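Putative N-acetylneuraminate lyase ([Ruminococcus] gnavus ATCC 29149, PDB 6RB7) is a putative lyase of the dihydrodipicolinate synthetase family, folded as a TIM-type barrel and assembled from four chains. Local coordinates at residues A[287-292]-A[304-309]; A[44-49]-A[61-66]; A[136-141]-A[153-158]. All coordinates share one frame; numbering follows the deposited sequence.

Contact 1 (A[287-292]-A[304-309]); sequences MYAVIK and GAVREP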
ATOM      1  N   MET A 287     -14.355  -8.838  16.961  1.00 12.94           N
ATOM      2  CA  MET A 287     -15.616  -8.054  16.971  1.00 12.62           C
ATOM      3  C   MET A 287     -16.840  -8.972  16.903  1.00 11.02           C
ATOM      4  O   MET A 287     -17.844  -8.675  17.564  1.00 13.24           O
ATOM      5  CB  MET A 287     -15.685  -7.053  15.829  1.00 13.30           C
ATOM      6  CG  MET A 287     -16.850  -6.050  16.020  1.00 14.91           C
ATOM      7  SD  MET A 287     -17.194  -5.176  14.476  1.00 16.86           S
ATOM      8  CE  MET A 287     -17.810  -6.549  13.513  1.00 21.52           C
ATOM      9  N   TYR A 288     -16.831 -10.046  16.105  1.00 12.00           N
ATOM     10  CA  TYR A 288     -18.000 -10.946  16.005  1.00 14.05           C
ATOM     11  C   TYR A 288     -18.192 -11.686  17.340  1.00 12.63           C
ATOM     12  O   TYR A 288     -19.332 -12.008  17.650  1.00 12.64           O
ATOM     13  CB  TYR A 288     -17.942 -11.822  14.758  1.00 13.62           C
ATOM     14  CG  TYR A 288     -17.977 -10.976  13.511  1.00 12.97           C
ATOM     15  CD1 TYR A 288     -19.121 -10.275  13.166  1.00 12.93           C
ATOM     16  CD2 TYR A 288     -16.846 -10.783  12.746  1.00 13.22           C
ATOM     17  CE1 TYR A 288     -19.159  -9.434  12.071  1.00 14.19           C
ATOM     18  CE2 TYR A 288     -16.868  -9.925  11.653  1.00 12.49           C
ATOM     19  CZ  TYR A 288     -18.018  -9.218  11.341  1.00 14.11           C
ATOM     20  OH  TYR A 288     -18.063  -8.391  10.235  1.00 17.03           O
ATOM     21  N   ALA A 289     -17.107 -11.967  18.054  1.00 12.04           N
ATOM     22  CA  ALA A 289     -17.221 -12.595  19.411  1.00 14.74           C
ATOM     23  C   ALA A 289     -17.931 -11.604  20.341  1.00 13.51           C
ATOM     24  O   ALA A 289     -18.779 -12.036  21.166  1.00 15.05           O
ATOM     25  CB  ALA A 289     -15.873 -12.974  19.930  1.00 14.15           C
ATOM     26  N   VAL A 290     -17.584 -10.314  20.247  1.00 11.83           N
ATOM     27  CA  VAL A 290     -18.258  -9.266  21.050  1.00 12.95           C
ATOM     28  C   VAL A 290     -19.734  -9.249  20.682  1.00 10.74           C
ATOM     29  O   VAL A 290     -20.581  -9.239  21.558  1.00 12.93           O
ATOM     30  CB  VAL A 290     -17.601  -7.887  20.849  1.00 12.88           C
ATOM     31  CG1 VAL A 290     -18.423  -6.791  21.475  1.00 13.72           C
ATOM     32  CG2 VAL A 290     -16.176  -7.893  21.323  1.00 14.79           C
ATOM     33  N   ILE A 291     -20.064  -9.247  19.379  1.00 10.47           N
ATOM     34  CA  ILE A 291     -21.491  -9.167  18.973  1.00 10.96           C
ATOM     35  C   ILE A 291     -22.264 -10.388  19.483  1.00 11.48           C
ATOM     36  O   ILE A 291     -23.365 -10.216  19.984  1.00 12.21           O
ATOM     37  CB  ILE A 291     -21.608  -9.005  17.429  1.00 11.93           C
ATOM     38  CG1 ILE A 291     -21.100  -7.619  17.012  1.00 13.50           C
ATOM     39  CG2 ILE A 291     -23.043  -9.215  16.993  1.00 13.81           C
ATOM     40  CD1 ILE A 291     -21.002  -7.443  15.515  1.00 14.63           C
ATOM     41  N   LYS A 292     -21.701 -11.599  19.388  1.00 12.22           N
ATOM     42  CA  LYS A 292     -22.458 -12.779  19.870  1.00 12.70           C
ATOM     43  C   LYS A 292     -22.701 -12.640  21.371  1.00 13.12           C
ATOM     44  O   LYS A 292     -23.784 -13.006  21.819  1.00 13.26           O
ATOM     45  CB  LYS A 292     -21.680 -14.039  19.523  1.00 14.70           C
ATOM     46  CG  LYS A 292     -21.626 -14.296  18.028  1.00 16.13           C
ATOM     47  CD  LYS A 292     -20.867 -15.553  17.631  1.00 15.36           C
ATOM     48  CE  LYS A 292     -20.528 -15.552  16.146  1.00 15.00           C
ATOM     49  NZ  LYS A 292     -19.972 -16.855  15.746  1.00 16.55           N
ATOM     50  N   GLY A 304     -22.950 -19.228  20.189  1.00 15.87           N
ATOM     51  CA  GLY A 304     -21.635 -19.872  20.310  1.00 17.50           C
ATOM     52  C   GLY A 304     -20.505 -18.867  20.190  1.00 19.49           C
ATOM     53  O   GLY A 304     -20.708 -17.661  20.312  1.00 19.91           O
ATOM     54  N   ALA A 305     -19.330 -19.415  20.045  1.00 19.92           N
ATOM     55  CA  ALA A 305     -18.052 -18.676  20.048  1.00 24.39           C
ATOM     56  C   ALA A 305     -17.777 -18.231  18.611  1.00 20.25           C
ATOM     57  O   ALA A 305     -18.652 -18.331  17.738  1.00 20.65           O
ATOM     58  CB  ALA A 305     -16.968 -19.614  20.518  1.00 33.48           C
ATOM     59  N   VAL A 306     -16.583 -17.742  18.373  1.00 15.38           N
ATOM     60  CA  VAL A 306     -16.092 -17.553  16.994  1.00 12.53           C
ATOM     61  C   VAL A 306     -15.109 -18.680  16.692  1.00 13.77           C
ATOM     62  O   VAL A 306     -14.474 -19.244  17.615  1.00 14.96           O
ATOM     63  CB  VAL A 306     -15.431 -16.176  16.765  1.00 13.18           C
ATOM     64  CG1 VAL A 306     -16.479 -15.080  16.762  1.00 15.38           C
ATOM     65  CG2 VAL A 306     -14.305 -15.893  17.725  1.00 13.87           C
ATOM     66  N   ARG A 307     -15.001 -19.023  15.417  1.00 12.50           N
ATOM     67  CA  ARG A 307     -14.134 -20.163  15.023  1.00 13.18           C
ATOM     68  C   ARG A 307     -12.679 -19.716  14.940  1.00 11.95           C
ATOM     69  O   ARG A 307     -12.365 -18.710  14.285  1.00 12.60           O
ATOM     70  CB  ARG A 307     -14.616 -20.772  13.716  1.00 13.28           C
ATOM     71  CG  ARG A 307     -13.783 -21.977  13.296  1.00 13.92           C
ATOM     72  CD  ARG A 307     -14.461 -22.807  12.221  1.00 14.57           C
ATOM     73  NE  ARG A 307     -15.552 -23.573  12.818  1.00 16.07           N
ATOM     74  CZ  ARG A 307     -16.306 -24.395  12.096  1.00 14.32           C
ATOM     75  NH1 ARG A 307     -16.128 -24.471  10.792  1.00 15.62           N
ATOM     76  NH2 ARG A 307     -17.276 -25.093  12.676  1.00 17.12           N
ATOM     77  N   GLU A 308     -11.788 -20.508  15.541  0.50 12.71           N
ATOM     78  CA  GLU A 308     -10.334 -20.266  15.449  0.50 12.67           C
ATOM     79  C   GLU A 308      -9.928 -20.353  13.991  0.50 13.45           C
ATOM     80  O   GLU A 308     -10.327 -21.278  13.286  0.50 11.82           O
ATOM     81  CB  GLU A 308      -9.580 -21.261  16.326  0.50 14.65           C
ATOM     82  CG  GLU A 308      -9.768 -20.957  17.805  0.50 17.67           C
ATOM     83  CD  GLU A 308      -8.760 -21.547  18.777  0.50 19.12           C
ATOM     84  OE1 GLU A 308      -7.570 -21.648  18.427  0.50 22.06           O
ATOM     85  OE2 GLU A 308      -9.176 -21.874  19.907  0.50 16.92           O
ATOM     86  N   PRO A 309      -9.065 -19.454  13.468  1.00 11.87           N
ATOM     87  CA  PRO A 309      -8.248 -18.562  14.293  1.00 12.62           C
ATOM     88  C   PRO A 309      -8.785 -17.234  14.821  1.00 12.90           C
ATOM     89  O   PRO A 309      -8.015 -16.502  15.448  1.00 13.95           O
ATOM     90  CB  PRO A 309      -7.065 -18.296  13.346  1.00 12.50           C
ATOM     91  CG  PRO A 309      -7.715 -18.319  11.959  1.00 14.12           C
ATOM     92  CD  PRO A 309      -8.675 -19.480  12.063  1.00 14.01           C
TER

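Contact 2 (A[44-49]-A[61-66]); sequences AFYACY and QGLTKY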
ATOM      1  N   ALA A  44     -25.597  -8.989   7.527  1.00 10.55           N
ATOM      2  CA  ALA A  44     -24.816 -10.232   7.446  1.00 10.41           C
ATOM      3  C   ALA A  44     -25.255 -11.160   8.565  1.00 13.39           C
ATOM      4  O   ALA A  44     -25.363 -10.766   9.727  1.00 15.91           O
ATOM      5  CB  ALA A  44     -23.347  -9.957   7.524  1.00 13.43           C
ATOM      6  N   PHE A  45     -25.542 -12.382   8.198  1.00 10.30           N
ATOM      7  CA  PHE A  45     -25.933 -13.456   9.117  1.00 11.88           C
ATOM      8  C   PHE A  45     -24.696 -14.022   9.793  1.00 10.88           C
ATOM      9  O   PHE A  45     -23.702 -14.344   9.118  1.00 12.68           O
ATOM     10  CB  PHE A  45     -26.653 -14.526   8.321  1.00 12.30           C
ATOM     11  CG  PHE A  45     -27.468 -15.492   9.154  1.00 10.92           C
ATOM     12  CD1 PHE A  45     -28.765 -15.164   9.500  1.00 11.13           C
ATOM     13  CD2 PHE A  45     -26.942 -16.708   9.536  1.00 11.90           C
ATOM     14  CE1 PHE A  45     -29.510 -16.046  10.257  1.00 13.66           C
ATOM     15  CE2 PHE A  45     -27.687 -17.588  10.299  1.00 11.96           C
ATOM     16  CZ  PHE A  45     -28.984 -17.249  10.665  1.00 11.46           C
ATOM     17  N   TYR A  46     -24.705 -14.136  11.112  1.00  9.87           N
ATOM     18  CA  TYR A  46     -23.530 -14.639  11.857  1.00 10.81           C
ATOM     19  C   TYR A  46     -23.469 -16.167  11.826  1.00 12.71           C
ATOM     20  O   TYR A  46     -24.486 -16.866  11.624  1.00 13.25           O
ATOM     21  CB  TYR A  46     -23.559 -14.134  13.303  1.00 11.87           C
ATOM     22  CG  TYR A  46     -23.678 -12.641  13.413  1.00 12.98           C
ATOM     23  CD1 TYR A  46     -22.814 -11.817  12.708  1.00 13.63           C
ATOM     24  CD2 TYR A  46     -24.701 -12.035  14.129  1.00 11.05           C
ATOM     25  CE1 TYR A  46     -22.930 -10.439  12.771  1.00 13.46           C
ATOM     26  CE2 TYR A  46     -24.805 -10.667  14.226  1.00 12.19           C
ATOM     27  CZ  TYR A  46     -23.933  -9.854  13.522  1.00 12.30           C
ATOM     28  OH  TYR A  46     -24.022  -8.478  13.616  1.00 12.69           O
ATOM     29  N   ALA A  47     -22.258 -16.677  12.036  1.00 12.23           N
ATOM     30  CA  ALA A  47     -22.023 -18.118  12.292  1.00 12.76           C
ATOM     31  C   ALA A  47     -22.630 -18.491  13.631  1.00 14.32           C
ATOM     32  O   ALA A  47     -22.285 -17.876  14.637  1.00 14.00           O
ATOM     33  CB  ALA A  47     -20.570 -18.478  12.212  1.00 14.66           C
ATOM     34  N   CYS A  48     -23.497 -19.501  13.648  1.00 14.49           N
ATOM     35  CA  CYS A  48     -24.178 -19.970  14.876  1.00 14.67           C
ATOM     36  C   CYS A  48     -23.658 -21.367  15.192  1.00 14.07           C
ATOM     37  O   CYS A  48     -23.942 -22.325  14.411  1.00 16.20           O
ATOM     38  CB  CYS A  48     -25.674 -20.011  14.660  1.00 15.52           C
ATOM     39  SG  CYS A  48     -26.398 -18.394  14.295  1.00 15.45           S
ATOM     40  N   TYR A  49     -22.931 -21.492  16.301  1.00 14.56           N
ATOM     41  CA  TYR A  49     -22.294 -22.751  16.688  1.00 13.93           C
ATOM     42  C   TYR A  49     -22.894 -23.285  17.984  1.00 15.79           C
ATOM     43  O   TYR A  49     -23.444 -22.545  18.784  1.00 16.49           O
ATOM     44  CB  TYR A  49     -20.793 -22.600  16.879  1.00 16.19           C
ATOM     45  CG  TYR A  49     -20.048 -22.001  15.706  1.00 14.25           C
ATOM     46  CD1 TYR A  49     -19.865 -22.701  14.531  1.00 16.07           C
ATOM     47  CD2 TYR A  49     -19.434 -20.768  15.848  1.00 17.42           C
ATOM     48  CE1 TYR A  49     -19.127 -22.171  13.482  1.00 16.37           C
ATOM     49  CE2 TYR A  49     -18.693 -20.224  14.804  1.00 14.26           C
ATOM     50  CZ  TYR A  49     -18.514 -20.948  13.643  1.00 13.81           C
ATOM     51  OH  TYR A  49     -17.823 -20.418  12.576  1.00 14.75           O
ATOM     52  N   GLN A  61     -31.667 -21.342  13.224  1.00 14.47           N
ATOM     53  CA  GLN A  61     -33.100 -21.034  13.132  1.00 14.06           C
ATOM     54  C   GLN A  61     -33.434 -19.882  14.086  1.00 13.30           C
ATOM     55  O   GLN A  61     -34.203 -19.001  13.693  1.00 14.86           O
ATOM     56  CB  GLN A  61     -33.917 -22.296  13.404  1.00 15.65           C
ATOM     57  CG  GLN A  61     -33.759 -23.346  12.350  1.00 15.84           C
ATOM     58  CD  GLN A  61     -34.616 -24.557  12.637  1.00 23.41           C
ATOM     59  OE1 GLN A  61     -35.582 -24.476  13.422  1.00 21.65           O
ATOM     60  NE2 GLN A  61     -34.217 -25.685  12.062  1.00 25.63           N
ATOM     61  N   GLY A  62     -32.835 -19.868  15.272  1.00 13.58           N
ATOM     62  CA  GLY A  62     -33.041 -18.801  16.267  1.00 16.53           C
ATOM     63  C   GLY A  62     -32.669 -17.441  15.700  1.00 15.50           C
ATOM     64  O   GLY A  62     -33.421 -16.462  15.822  1.00 14.75           O
ATOM     65  N   LEU A  63     -31.476 -17.371  15.103  1.00 13.74           N
ATOM     66  CA  LEU A  63     -31.018 -16.077  14.561  1.00 12.58           C
ATOM     67  C   LEU A  63     -31.868 -15.654  13.356  1.00 11.96           C
ATOM     68  O   LEU A  63     -32.146 -14.456  13.203  1.00 13.10           O
ATOM     69  CB  LEU A  63     -29.527 -16.155  14.222  1.00 13.39           C
ATOM     70  CG  LEU A  63     -28.920 -14.825  13.786  1.00 12.63           C
ATOM     71  CD1 LEU A  63     -28.963 -13.779  14.887  1.00 14.26           C
ATOM     72  CD2 LEU A  63     -27.494 -15.031  13.318  1.00 14.33           C
ATOM     73  N   THR A  64     -32.349 -16.592  12.565  1.00 12.15           N
ATOM     74  CA  THR A  64     -33.206 -16.259  11.403  1.00 13.33           C
ATOM     75  C   THR A  64     -34.525 -15.662  11.916  1.00 14.29           C
ATOM     76  O   THR A  64     -34.979 -14.642  11.413  1.00 13.80           O
ATOM     77  CB  THR A  64     -33.455 -17.474  10.513  1.00 14.20           C
ATOM     78  OG1 THR A  64     -32.225 -18.109  10.169  1.00 13.16           O
ATOM     79  CG2 THR A  64     -34.247 -17.101   9.290  1.00 15.01           C
ATOM     80  N   LYS A  65     -35.127 -16.297  12.924  1.00 15.02           N
ATOM     81  CA  LYS A  65     -36.419 -15.807  13.470  1.00 15.05           C
ATOM     82  C   LYS A  65     -36.207 -14.424  14.083  1.00 15.19           C
ATOM     83  O   LYS A  65     -37.132 -13.567  14.009  1.00 15.95           O
ATOM     84  CB  LYS A  65     -36.955 -16.812  14.475  1.00 14.33           C
ATOM     85  CG  LYS A  65     -37.383 -18.107  13.831  1.00 16.04           C
ATOM     86  CD  LYS A  65     -37.970 -19.138  14.763  1.00 18.47           C
ATOM     87  CE  LYS A  65     -36.963 -19.622  15.789  1.00 22.34           C
ATOM     88  NZ  LYS A  65     -37.549 -20.625  16.725  1.00 25.13           N
ATOM     89  N   TYR A  66     -35.045 -14.185  14.688  1.00 13.94           N
ATOM     90  CA  TYR A  66     -34.677 -12.856  15.224  1.00 13.05           C
ATOM     91  C   TYR A  66     -34.723 -11.821  14.109  1.00 13.77           C
ATOM     92  O   TYR A  66     -35.339 -10.776  14.274  1.00 13.78           O
ATOM     93  CB  TYR A  66     -33.302 -12.928  15.864  1.00 12.84           C
ATOM     94  CG  TYR A  66     -32.595 -11.622  16.150  1.00 12.09           C
ATOM     95  CD1 TYR A  66     -32.869 -10.874  17.273  1.00 14.55           C
ATOM     96  CD2 TYR A  66     -31.587 -11.189  15.296  1.00 13.37           C
ATOM     97  CE1 TYR A  66     -32.172  -9.703  17.563  1.00 13.68           C
ATOM     98  CE2 TYR A  66     -30.887 -10.018  15.572  1.00 13.55           C
ATOM     99  CZ  TYR A  66     -31.165  -9.280  16.713  1.00 14.24           C
ATOM    100  OH  TYR A  66     -30.466  -8.128  16.962  1.00 14.87           O
TER

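Contact 3 (A[136-141]-A[153-158]); sequences IAAIPP and QYWNAI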
ATOM      1  N   ILE A 136     -27.260 -15.180  -5.207  1.00 12.11           N
ATOM      2  CA  ILE A 136     -25.963 -15.646  -4.703  1.00 12.24           C
ATOM      3  C   ILE A 136     -24.964 -14.503  -4.847  1.00 11.77           C
ATOM      4  O   ILE A 136     -25.190 -13.593  -5.658  1.00 12.67           O
ATOM      5  CB  ILE A 136     -25.476 -16.918  -5.422  1.00 11.95           C
ATOM      6  CG1 ILE A 136     -25.408 -16.726  -6.942  1.00 13.13           C
ATOM      7  CG2 ILE A 136     -26.362 -18.097  -5.022  1.00 12.99           C
ATOM      8  CD1 ILE A 136     -24.536 -17.798  -7.606  1.00 17.93           C
ATOM      9  N   ALA A 137     -23.920 -14.576  -4.051  1.00 10.42           N
ATOM     10  CA  ALA A 137     -22.856 -13.557  -4.032  1.00  9.65           C
ATOM     11  C   ALA A 137     -21.492 -14.207  -4.026  1.00 11.15           C
ATOM     12  O   ALA A 137     -21.351 -15.368  -3.597  1.00 11.53           O
ATOM     13  CB  ALA A 137     -23.012 -12.644  -2.841  1.00  9.82           C
ATOM     14  N   ALA A 138     -20.464 -13.452  -4.430  1.00 10.00           N
ATOM     15  CA  ALA A 138     -19.086 -13.973  -4.410  1.00  8.81           C
ATOM     16  C   ALA A 138     -18.096 -12.818  -4.257  1.00  9.40           C
ATOM     17  O   ALA A 138     -18.110 -11.881  -5.052  1.00  9.95           O
ATOM     18  CB  ALA A 138     -18.802 -14.750  -5.656  1.00 10.00           C
ATOM     19  N   ILE A 139     -17.244 -12.960  -3.247  1.00  9.71           N
ATOM     20  CA  ILE A 139     -15.947 -12.233  -3.222  1.00 10.94           C
ATOM     21  C   ILE A 139     -15.111 -12.679  -4.407  1.00 11.45           C
ATOM     22  O   ILE A 139     -15.415 -13.697  -5.058  1.00 10.18           O
ATOM     23  CB  ILE A 139     -15.234 -12.439  -1.885  1.00 10.06           C
ATOM     24  CG1 ILE A 139     -14.883 -13.899  -1.613  1.00 10.36           C
ATOM     25  CG2 ILE A 139     -16.022 -11.799  -0.754  1.00 12.25           C
ATOM     26  CD1 ILE A 139     -13.887 -14.061  -0.490  1.00 12.20           C
ATOM     27  N   PRO A 140     -14.034 -11.980  -4.732  1.00  9.40           N
ATOM     28  CA  PRO A 140     -13.099 -12.456  -5.730  1.00 10.37           C
ATOM     29  C   PRO A 140     -12.282 -13.625  -5.188  1.00  9.75           C
ATOM     30  O   PRO A 140     -12.251 -13.924  -3.980  1.00 10.16           O
ATOM     31  CB  PRO A 140     -12.139 -11.266  -5.969  1.00 11.44           C
ATOM     32  CG  PRO A 140     -12.717 -10.110  -5.214  1.00 11.43           C
ATOM     33  CD  PRO A 140     -13.572 -10.717  -4.130  1.00 11.01           C
ATOM     34  N   PRO A 141     -11.477 -14.257  -6.070  1.00 11.39           N
ATOM     35  CA  PRO A 141     -10.428 -15.159  -5.611  1.00 11.93           C
ATOM     36  C   PRO A 141      -9.488 -14.423  -4.651  1.00 11.32           C
ATOM     37  O   PRO A 141      -9.223 -13.230  -4.828  1.00 11.48           O
ATOM     38  CB  PRO A 141      -9.699 -15.544  -6.899  1.00 12.90           C
ATOM     39  CG  PRO A 141     -10.730 -15.303  -8.002  1.00 11.57           C
ATOM     40  CD  PRO A 141     -11.487 -14.072  -7.537  1.00 11.44           C
ATOM     41  N   GLN A 153     -13.789 -15.365 -14.952  1.00 12.24           N
ATOM     42  CA  GLN A 153     -14.068 -16.813 -15.216  1.00 13.56           C
ATOM     43  C   GLN A 153     -14.597 -17.437 -13.923  1.00 11.59           C
ATOM     44  O   GLN A 153     -15.521 -18.244 -13.993  1.00 13.19           O
ATOM     45  CB  GLN A 153     -12.799 -17.506 -15.742  1.00 15.60           C
ATOM     46  CG  GLN A 153     -12.888 -19.018 -15.778  1.00 17.12           C
ATOM     47  CD  GLN A 153     -11.547 -19.671 -16.093  1.00 33.50           C
ATOM     48  OE1 GLN A 153     -10.682 -19.091 -16.736  1.00 39.12           O
ATOM     49  NE2 GLN A 153     -11.340 -20.884 -15.605  1.00 39.74           N
ATOM     50  N   TYR A 154     -14.026 -17.091 -12.769  1.00 10.60           N
ATOM     51  CA  TYR A 154     -14.447 -17.635 -11.468  1.00 10.70           C
ATOM     52  C   TYR A 154     -15.906 -17.248 -11.212  1.00 10.11           C
ATOM     53  O   TYR A 154     -16.763 -18.101 -10.972  1.00 11.28           O
ATOM     54  CB  TYR A 154     -13.520 -17.108 -10.397  1.00 11.40           C
ATOM     55  CG  TYR A 154     -13.850 -17.369  -8.946  1.00 10.13           C
ATOM     56  CD1 TYR A 154     -13.631 -18.591  -8.337  1.00  9.60           C
ATOM     57  CD2 TYR A 154     -14.249 -16.312  -8.125  1.00 10.98           C
ATOM     58  CE1 TYR A 154     -13.785 -18.755  -6.966  1.00 10.66           C
ATOM     59  CE2 TYR A 154     -14.430 -16.467  -6.756  1.00  9.81           C
ATOM     60  CZ  TYR A 154     -14.182 -17.693  -6.169  1.00 11.28           C
ATOM     61  OH  TYR A 154     -14.294 -17.878  -4.819  1.00 10.62           O
ATOM     62  N   TRP A 155     -16.216 -15.958 -11.303  1.00 11.12           N
ATOM     63  CA  TRP A 155     -17.607 -15.487 -11.058  1.00 10.64           C
ATOM     64  C   TRP A 155     -18.578 -16.096 -12.066  1.00 11.60           C
ATOM     65  O   TRP A 155     -19.680 -16.484 -11.678  1.00 12.87           O
ATOM     66  CB  TRP A 155     -17.656 -13.976 -11.043  1.00 10.99           C
ATOM     67  CG  TRP A 155     -17.003 -13.364  -9.843  1.00  9.27           C
ATOM     68  CD1 TRP A 155     -16.845 -13.918  -8.612  1.00 11.07           C
ATOM     69  CD2 TRP A 155     -16.446 -12.040  -9.759  1.00 10.28           C
ATOM     70  NE1 TRP A 155     -16.249 -13.013  -7.771  1.00 10.65           N
ATOM     71  CE2 TRP A 155     -16.034 -11.842  -8.434  1.00  9.93           C
ATOM     72  CE3 TRP A 155     -16.308 -10.975 -10.663  1.00 10.99           C
ATOM     73  CZ2 TRP A 155     -15.399 -10.672  -8.000  1.00 10.38           C
ATOM     74  CZ3 TRP A 155     -15.715  -9.817 -10.232  1.00 10.39           C
ATOM     75  CH2 TRP A 155     -15.257  -9.672  -8.923  1.00 11.11           C
ATOM     76  N   ASN A 156     -18.196 -16.123 -13.330  1.00 12.14           N
ATOM     77  CA  ASN A 156     -19.088 -16.673 -14.370  1.00 11.72           C
ATOM     78  C   ASN A 156     -19.296 -18.170 -14.139  1.00 12.73           C
ATOM     79  O   ASN A 156     -20.412 -18.667 -14.451  1.00 15.61           O
ATOM     80  CB  ASN A 156     -18.627 -16.289 -15.765  1.00 14.23           C
ATOM     81  CG  ASN A 156     -18.970 -14.860 -16.110  1.00 15.08           C
ATOM     82  OD1 ASN A 156     -18.129 -14.169 -16.746  1.00 17.94           O
ATOM     83  ND2 ASN A 156     -20.143 -14.409 -15.731  1.00 13.96           N
ATOM     84  N   ALA A 157     -18.294 -18.905 -13.675  1.00 12.96           N
ATOM     85  CA  ALA A 157     -18.430 -20.348 -13.398  1.00 13.17           C
ATOM     86  C   ALA A 157     -19.394 -20.549 -12.258  1.00 14.73           C
ATOM     87  O   ALA A 157     -20.263 -21.449 -12.284  1.00 14.67           O
ATOM     88  CB  ALA A 157     -17.105 -21.002 -13.107  1.00 15.50           C
ATOM     89  N   ILE A 158     -19.273 -19.710 -11.220  1.00 13.31           N
ATOM     90  CA  ILE A 158     -20.189 -19.802 -10.066  1.00 11.48           C
ATOM     91  C   ILE A 158     -21.610 -19.474 -10.551  1.00 13.51           C
ATOM     92  O   ILE A 158     -22.553 -20.225 -10.233  1.00 13.60           O
ATOM     93  CB  ILE A 158     -19.712 -18.835  -8.955  1.00 11.30           C
ATOM     94  CG1 ILE A 158     -18.366 -19.301  -8.409  1.00 11.89           C
ATOM     95  CG2 ILE A 158     -20.754 -18.719  -7.866  1.00 13.62           C
ATOM     96  CD1 ILE A 158     -17.673 -18.290  -7.507  1.00 12.29           C
TER
HETATM   97  O   HOH W   1     -12.488 -16.580  -3.050  1.00 11.98           O

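Contact 1 (A[287-292]-A[304-309])
Tyr288 meets Val306 through the base of its side chain, CB lying 4.1 Å from Val306 CG1. The ring itself leads off from 304-309, and its hydroxyl hydrogen-bonds to Ser81 OG and to a bound Tris molecule. Ala289 takes the brunt of the valine: Val306 CG1 presses on the helix backbone, 3.4 Å from Ala289 N, and is 3.9 Å from Ala289 CB, which also touches Val306 CG2. With chi1 at -72°, Val306 directs CG1 at the helix, where it fits against both Tyr288 and Ala289. One turn from Tyr288, Lys292 spans the gap with its chain extended beyond CG. Lys292 CD passes 3.4 Å from Gly304 O. Lys292 NZ donates to Ala305 O over 2.8 Å, with a C=O...N angle of 142° and the nitrogen 29° out of the carbonyl plane. The amine also hydrogen-bonds to Ala47 O and forms a salt bridge with Glu83. The contact joins helix 287-299, which follows the barrel strands, to the loop leading to helix 317-335. Gripped by two carbonyl oxygens and a carboxylate, the buried amine is probably charged; its bond to Ala305 O ties this loop back onto the helix, while Ala47 and Glu83 link it to two further loops.

Contact 2 (A[44-49]-A[61-66])
Leu63 makes the largest share of the contact, projecting from helix 57-70 toward the loop 44-49. Its CG lies anti to its own backbone nitrogen (chi1 -174°), which sends the branch out from the helix to meet Phe45 coming the opposite way. The methyl Leu63 CD2 sits almost squarely over one face of the Phe45 ring, 3.7 Å from the centroid and 10° off the normal, a CH-pi contact. Leu63 CD2 is wedged between further neighbours as well, Tyr46 N at 3.7 Å and Cys48 SG at 3.7 Å, and it also touches Tyr46 CB. Nearer the helix, Leu63 CB lies 3.8 Å from Phe45 CZ. Thr64 follows at the far end of the ring. Its CA lies at the ring edge, in plane, while Thr64 OG1 approaches obliquely, 3.4 Å from Phe45 CZ; the hydroxyl is hydrogen-bonded to Val60 O, one turn back in its own helix. No hydrogen bond links the two segments, and the polar end of Tyr46 is held by Gly242 O. Val99 of helix 89-103 packs on both Phe45 and Thr64, extending the apolar cluster to the next helix. Such packing of a loop that leaves strand 41-43 against the helix it leads into belongs to the first beta-alpha unit of a TIM barrel.

Contact 3 (A[136-141]-A[153-158])
The Tyr154 ring is sandwiched between Pro141 CG on one face, 4.0 Å from the ring centroid in a CH-pi contact, and Ile158 CD1 of its own helix on the other. At its edge, close to the ring plane, Ile139 O lies 3.4 Å from Tyr154 CE2. Tyr154 CG stands opposite the backbone N (chi1 172°), carrying the ring to Pro141. The same carbonyl oxygen stands at the edge of the Trp155 indole and accepts its N-H: Trp155 NE1 to Ile139 O is 2.9 Å. The bond is nearly straight at the hydrogen (173°), but the nitrogen sits well above the carbonyl plane. Trp155 CD1 comes within 3.6 Å of Ala138 CB, and Pro140 runs alongside the indole, Pro140 CB 3.9 Å from Trp155 CZ2. Earlier in strand 135-138, Ile136 CD1 meets Ile158 CG2 at 3.9 Å. A water donates to both Pro140 O and Tyr154 OH, 2.8 Å from each. Pro309 of the second subunit packs on Pro141 and Tyr154. The contact joins strand and helix of the beta-alpha-beta unit 135-138, 148-160 and 166-171 of the barrel. Its acceptor being in the ring plane, the Trp155 bond holds the indole's orientation, and the phenol, clamped between aliphatic groups, is held at its hydroxyl by water and Cys115 O.

How the contacts relate
Along the chain contact 2 comes first, then contact 3, then contact 1. Contacts 2 and 3 belong to two different beta-alpha units of the barrel, those of strands 41-43 and 135-138, with centres about 24 Å apart and nearest atoms about 11 Å apart. Contact 1 follows the last barrel strand, 238-241, yet its centre is only about 13 Å from that of contact 2. These two touch directly: Ile291 packs on Tyr46 and Arg307 on Tyr49, so helix 287-299 and its following loop pack against the loop 44-49 of the first unit. Contact 3, about 27 Å from contact 1 between centres, shares the subunit interface with it: Gln153 bonds to Glu308 of the second subunit.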